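Blr6230 protein (Bradyrhizobium diazoefficiens, PDB 5WCM) probably hydrolyses beta-lactam antibiotics as a zinc-dependent subclass B3 metallo-beta-lactamase, and is held here with a sulfonamide inhibitor bound to its active-site zinc. Local coordinates at residues P144-G149 with T173-R178. Sequence-based numbering, arbitrary orientation.
Sequences PGHSPG and TVALNR. With ZN (zinc ion), chain C; 4NZ (4-nitrobenzenesulfonamide), chain I.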
ATOM      1  N   PRO A 144      -2.807   0.009  11.646  1.00 12.71           N
ATOM      2  CA  PRO A 144      -4.134   0.538  11.389  1.00 13.25           C
ATOM      3  C   PRO A 144      -4.253   2.042  11.616  1.00 12.35           C
ATOM      4  O   PRO A 144      -3.370   2.699  12.191  1.00 13.38           O
ATOM      5  CB  PRO A 144      -5.007  -0.223  12.391  1.00 13.99           C
ATOM      6  CG  PRO A 144      -4.078  -0.486  13.522  1.00 14.28           C
ATOM      7  CD  PRO A 144      -2.791  -0.834  12.855  1.00 13.92           C
ATOM      8  N   GLY A 145      -5.377   2.579  11.163  1.00 12.05           N
ATOM      9  CA  GLY A 145      -5.706   3.997  11.266  1.00 13.06           C
ATOM     10  C   GLY A 145      -6.324   4.435   9.966  1.00 12.58           C
ATOM     11  O   GLY A 145      -7.514   4.741   9.881  1.00 12.86           O
ATOM     12  N   HIS A 146      -5.496   4.456   8.925  1.00 11.98           N
ATOM     13  CA  HIS A 146      -5.990   4.853   7.609  1.00 12.35           C
ATOM     14  C   HIS A 146      -7.102   3.909   7.138  1.00 11.73           C
ATOM     15  O   HIS A 146      -8.052   4.357   6.493  1.00 11.54           O
ATOM     16  CB  HIS A 146      -4.831   4.952   6.629  1.00 12.16           C
ATOM     17  CG  HIS A 146      -5.237   5.416   5.273  1.00 11.89           C
ATOM     18  ND1 HIS A 146      -5.341   6.745   4.934  1.00 13.01           N
ATOM     19  CD2 HIS A 146      -5.607   4.716   4.177  1.00 11.47           C
ATOM     20  CE1 HIS A 146      -5.755   6.840   3.683  1.00 12.39           C
ATOM     21  NE2 HIS A 146      -5.909   5.620   3.191  1.00 12.58           N
ATOM     22  N   SER A 147      -6.966   2.633   7.484  1.00 11.43           N
ATOM     23  CA  SER A 147      -8.065   1.675   7.400  1.00 10.97           C
ATOM     24  C   SER A 147      -7.940   0.786   8.648  1.00 11.35           C
ATOM     25  O   SER A 147      -6.869   0.724   9.247  1.00 12.10           O
ATOM     26  CB  SER A 147      -8.029   0.858   6.100  1.00 12.24           C
ATOM     27  OG  SER A 147      -6.983  -0.086   6.160  1.00 12.42           O
ATOM     28  N   PRO A 148      -9.008   0.057   9.021  1.00 11.68           N
ATOM     29  CA  PRO A 148      -8.908  -0.717  10.269  1.00 12.68           C
ATOM     30  C   PRO A 148      -7.932  -1.887  10.182  1.00 13.03           C
ATOM     31  O   PRO A 148      -7.400  -2.303  11.206  1.00 14.10           O
ATOM     32  CB  PRO A 148     -10.341  -1.199  10.513  1.00 14.62           C
ATOM     33  CG  PRO A 148     -11.033  -1.064   9.216  1.00 14.59           C
ATOM     34  CD  PRO A 148     -10.376   0.064   8.487  1.00 12.44           C
ATOM     35  N   GLY A 149      -7.706  -2.388   8.969  1.00 11.63           N
ATOM     36  CA  GLY A 149      -6.783  -3.503   8.720  1.00 11.45           C
ATOM     37  C   GLY A 149      -5.541  -3.174   7.913  1.00 11.78           C
ATOM     38  O   GLY A 149      -4.927  -4.064   7.351  1.00 11.93           O
ATOM     39  N   THR A 173      -2.300   8.733   6.248  1.00 12.88           N
ATOM     40  CA  THR A 173      -2.989  10.004   6.066  1.00 13.58           C
ATOM     41  C   THR A 173      -4.396   9.931   6.676  1.00 13.22           C
ATOM     42  O   THR A 173      -4.980   8.857   6.786  1.00 12.85           O
ATOM     43  CB  THR A 173      -3.123  10.352   4.589  1.00 13.98           C
ATOM     44  OG1 THR A 173      -3.791   9.255   3.941  1.00 14.36           O
ATOM     45  CG2 THR A 173      -1.749  10.611   3.968  1.00 16.05           C
ATOM     46  N   VAL A 174      -4.926  11.081   7.065  1.00 13.74           N
ATOM     47  CA  VAL A 174      -6.335  11.174   7.510  1.00 14.30           C
ATOM     48  C   VAL A 174      -7.291  11.056   6.324  1.00 13.61           C
ATOM     49  O   VAL A 174      -8.281  10.326   6.383  1.00 14.53           O
ATOM     50  CB  VAL A 174      -6.589  12.474   8.306  1.00 16.06           C
ATOM     51  CG1 VAL A 174      -8.062  12.638   8.660  1.00 17.16           C
ATOM     52  CG2 VAL A 174      -5.770  12.438   9.581  1.00 16.70           C
ATOM     53  N   ALA A 175      -6.991  11.801   5.271  1.00 14.96           N
ATOM     54  CA  ALA A 175      -7.719  11.716   4.007  1.00 13.68           C
ATOM     55  C   ALA A 175      -9.220  11.867   4.256  1.00 14.51           C
ATOM     56  O   ALA A 175      -9.623  12.881   4.864  1.00 16.03           O
ATOM     57  CB  ALA A 175      -7.337  10.433   3.279  1.00 14.52           C
ATOM     58  N   LEU A 176     -10.046  10.920   3.814  1.00 13.44           N
ATOM     59  CA  LEU A 176     -11.512  11.020   3.981  1.00 13.91           C
ATOM     60  C   LEU A 176     -12.049  10.572   5.338  1.00 14.45           C
ATOM     61  O   LEU A 176     -13.264  10.636   5.586  1.00 14.80           O
ATOM     62  CB  LEU A 176     -12.244  10.226   2.898  1.00 15.61           C
ATOM     63  CG  LEU A 176     -11.883  10.562   1.469  1.00 18.50           C
ATOM     64  CD1 LEU A 176     -12.653   9.650   0.535  1.00 19.78           C
ATOM     65  CD2 LEU A 176     -12.197  12.017   1.161  1.00 20.07           C
ATOM     66  N   ASN A 177     -11.176  10.076   6.197  1.00 13.57           N
ATOM     67  CA  ASN A 177     -11.654   9.496   7.458  1.00 13.84           C
ATOM     68  C   ASN A 177     -12.197  10.530   8.449  1.00 14.37           C
ATOM     69  O   ASN A 177     -11.672  11.640   8.559  1.00 14.74           O
ATOM     70  CB  ASN A 177     -10.578   8.638   8.130  1.00 13.14           C
ATOM     71  CG  ASN A 177     -10.276   7.367   7.350  1.00 13.20           C
ATOM     72  OD1 ASN A 177     -11.141   6.791   6.672  1.00 13.57           O
ATOM     73  ND2 ASN A 177      -9.037   6.907   7.465  1.00 13.99           N
ATOM     74  N   ARG A 178     -13.244  10.125   9.155  1.00 14.07           N
ATOM     75  CA  ARG A 178     -13.796  10.872  10.290  1.00 14.13           C
ATOM     76  C   ARG A 178     -13.160  10.322  11.564  1.00 14.50           C
ATOM     77  O   ARG A 178     -13.202   9.119  11.828  1.00 15.15           O
ATOM     78  CB  ARG A 178     -15.319  10.726  10.329  1.00 15.07           C
ATOM     79  CG  ARG A 178     -16.024  11.241   9.079  1.00 16.85           C
ATOM     80  CD  ARG A 178     -17.535  11.311   9.262  1.00 19.63           C
ATOM     81  NE  ARG A 178     -18.054  10.022   9.712  1.00 18.52           N
ATOM     82  CZ  ARG A 178     -18.499   9.043   8.923  1.00 16.73           C
ATOM     83  NH1 ARG A 178     -18.576   9.202   7.607  1.00 19.94           N
ATOM     84  NH2 ARG A 178     -18.911   7.902   9.476  1.00 21.59           N
TER
HETATM   85 ZN    ZN C 301      -6.643   5.020   1.364  1.00 11.48          ZN
HETATM   86  S   4NZ I 307      -6.682   7.707   0.107  0.60 11.25           S
HETATM   87  C1  4NZ I 307     -10.320   8.652  -2.341  0.60 16.29           C
HETATM   88  N1  4NZ I 307      -6.177   6.269  -0.092  0.60 10.42           N
HETATM   89  O1  4NZ I 307      -5.654   8.591  -0.332  0.60 12.85           O
HETATM   90  C2  4NZ I 307      -9.889   7.340  -2.291  0.60 16.09           C
HETATM   91  O2  4NZ I 307      -7.093   7.824   1.468  0.60 11.31           O
HETATM   92  C3  4NZ I 307      -8.768   7.036  -1.536  0.60 14.19           C
HETATM   93  C4  4NZ I 307      -8.102   8.049  -0.871  0.60 14.47           C
HETATM   94  C5  4NZ I 307      -8.559   9.356  -0.915  0.60 15.89           C
HETATM   95  C6  4NZ I 307      -9.689   9.659  -1.644  0.60 15.79           C
HETATM   96  N7  4NZ I 307     -11.407   9.008  -3.259  0.60 18.41           N
HETATM   97  O12 4NZ I 307     -11.856   8.144  -3.989  0.60 20.19           O
HETATM   98  O13 4NZ I 307     -11.822  10.158  -3.243  0.60 22.96           O
HETATM   99  O   HOH W   1     -10.739   3.983   6.069  1.00 12.52           O
HETATM  100  O   HOH W   2      -6.727   5.702  -0.467  0.40 11.47           O
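The loops come closest at His146 and Thr173, their CA atoms 6.2 Å apart, and 173-178 folds into a type II' beta turn from Val174 to Asn177, closed by Asn177 N to Val174 O. The imidazole of His146, swung away from its own N by a chi1 of -177°, reaches Thr173, the residue just before the turn, where ND1 donates almost straight to its carbonyl O at 2.8 Å, the acceptor lying in the ring plane. That bond and the zinc, bound by NE2 at 2.1 Å, together hold the ring's rotation; histidine suits the place because its two nitrogens can do both jobs. Tyr192 also bonds to Thr173 O. The backbone of His146 is held too: Asn177 ND2 reaches His146 O at 2.9 Å from above the carbonyl plane, and a water bridges the same oxygen to Asn177 OD1, which Tyr105 also engages, so an amide suits as donor and acceptor. The short side chain of Ala175 lets CB lie 3.9 Å from His146 CE1 and 3.2 Å from sulfonyl O2 of the inhibitor, while Leu176 CD1 packs on its aryl ring, 3.7 Å from C6. A second-shell carbonyl thus orients one ligand of the three-histidine zinc site, which His70 and His72 complete, characteristic of metallo-beta-lactamases.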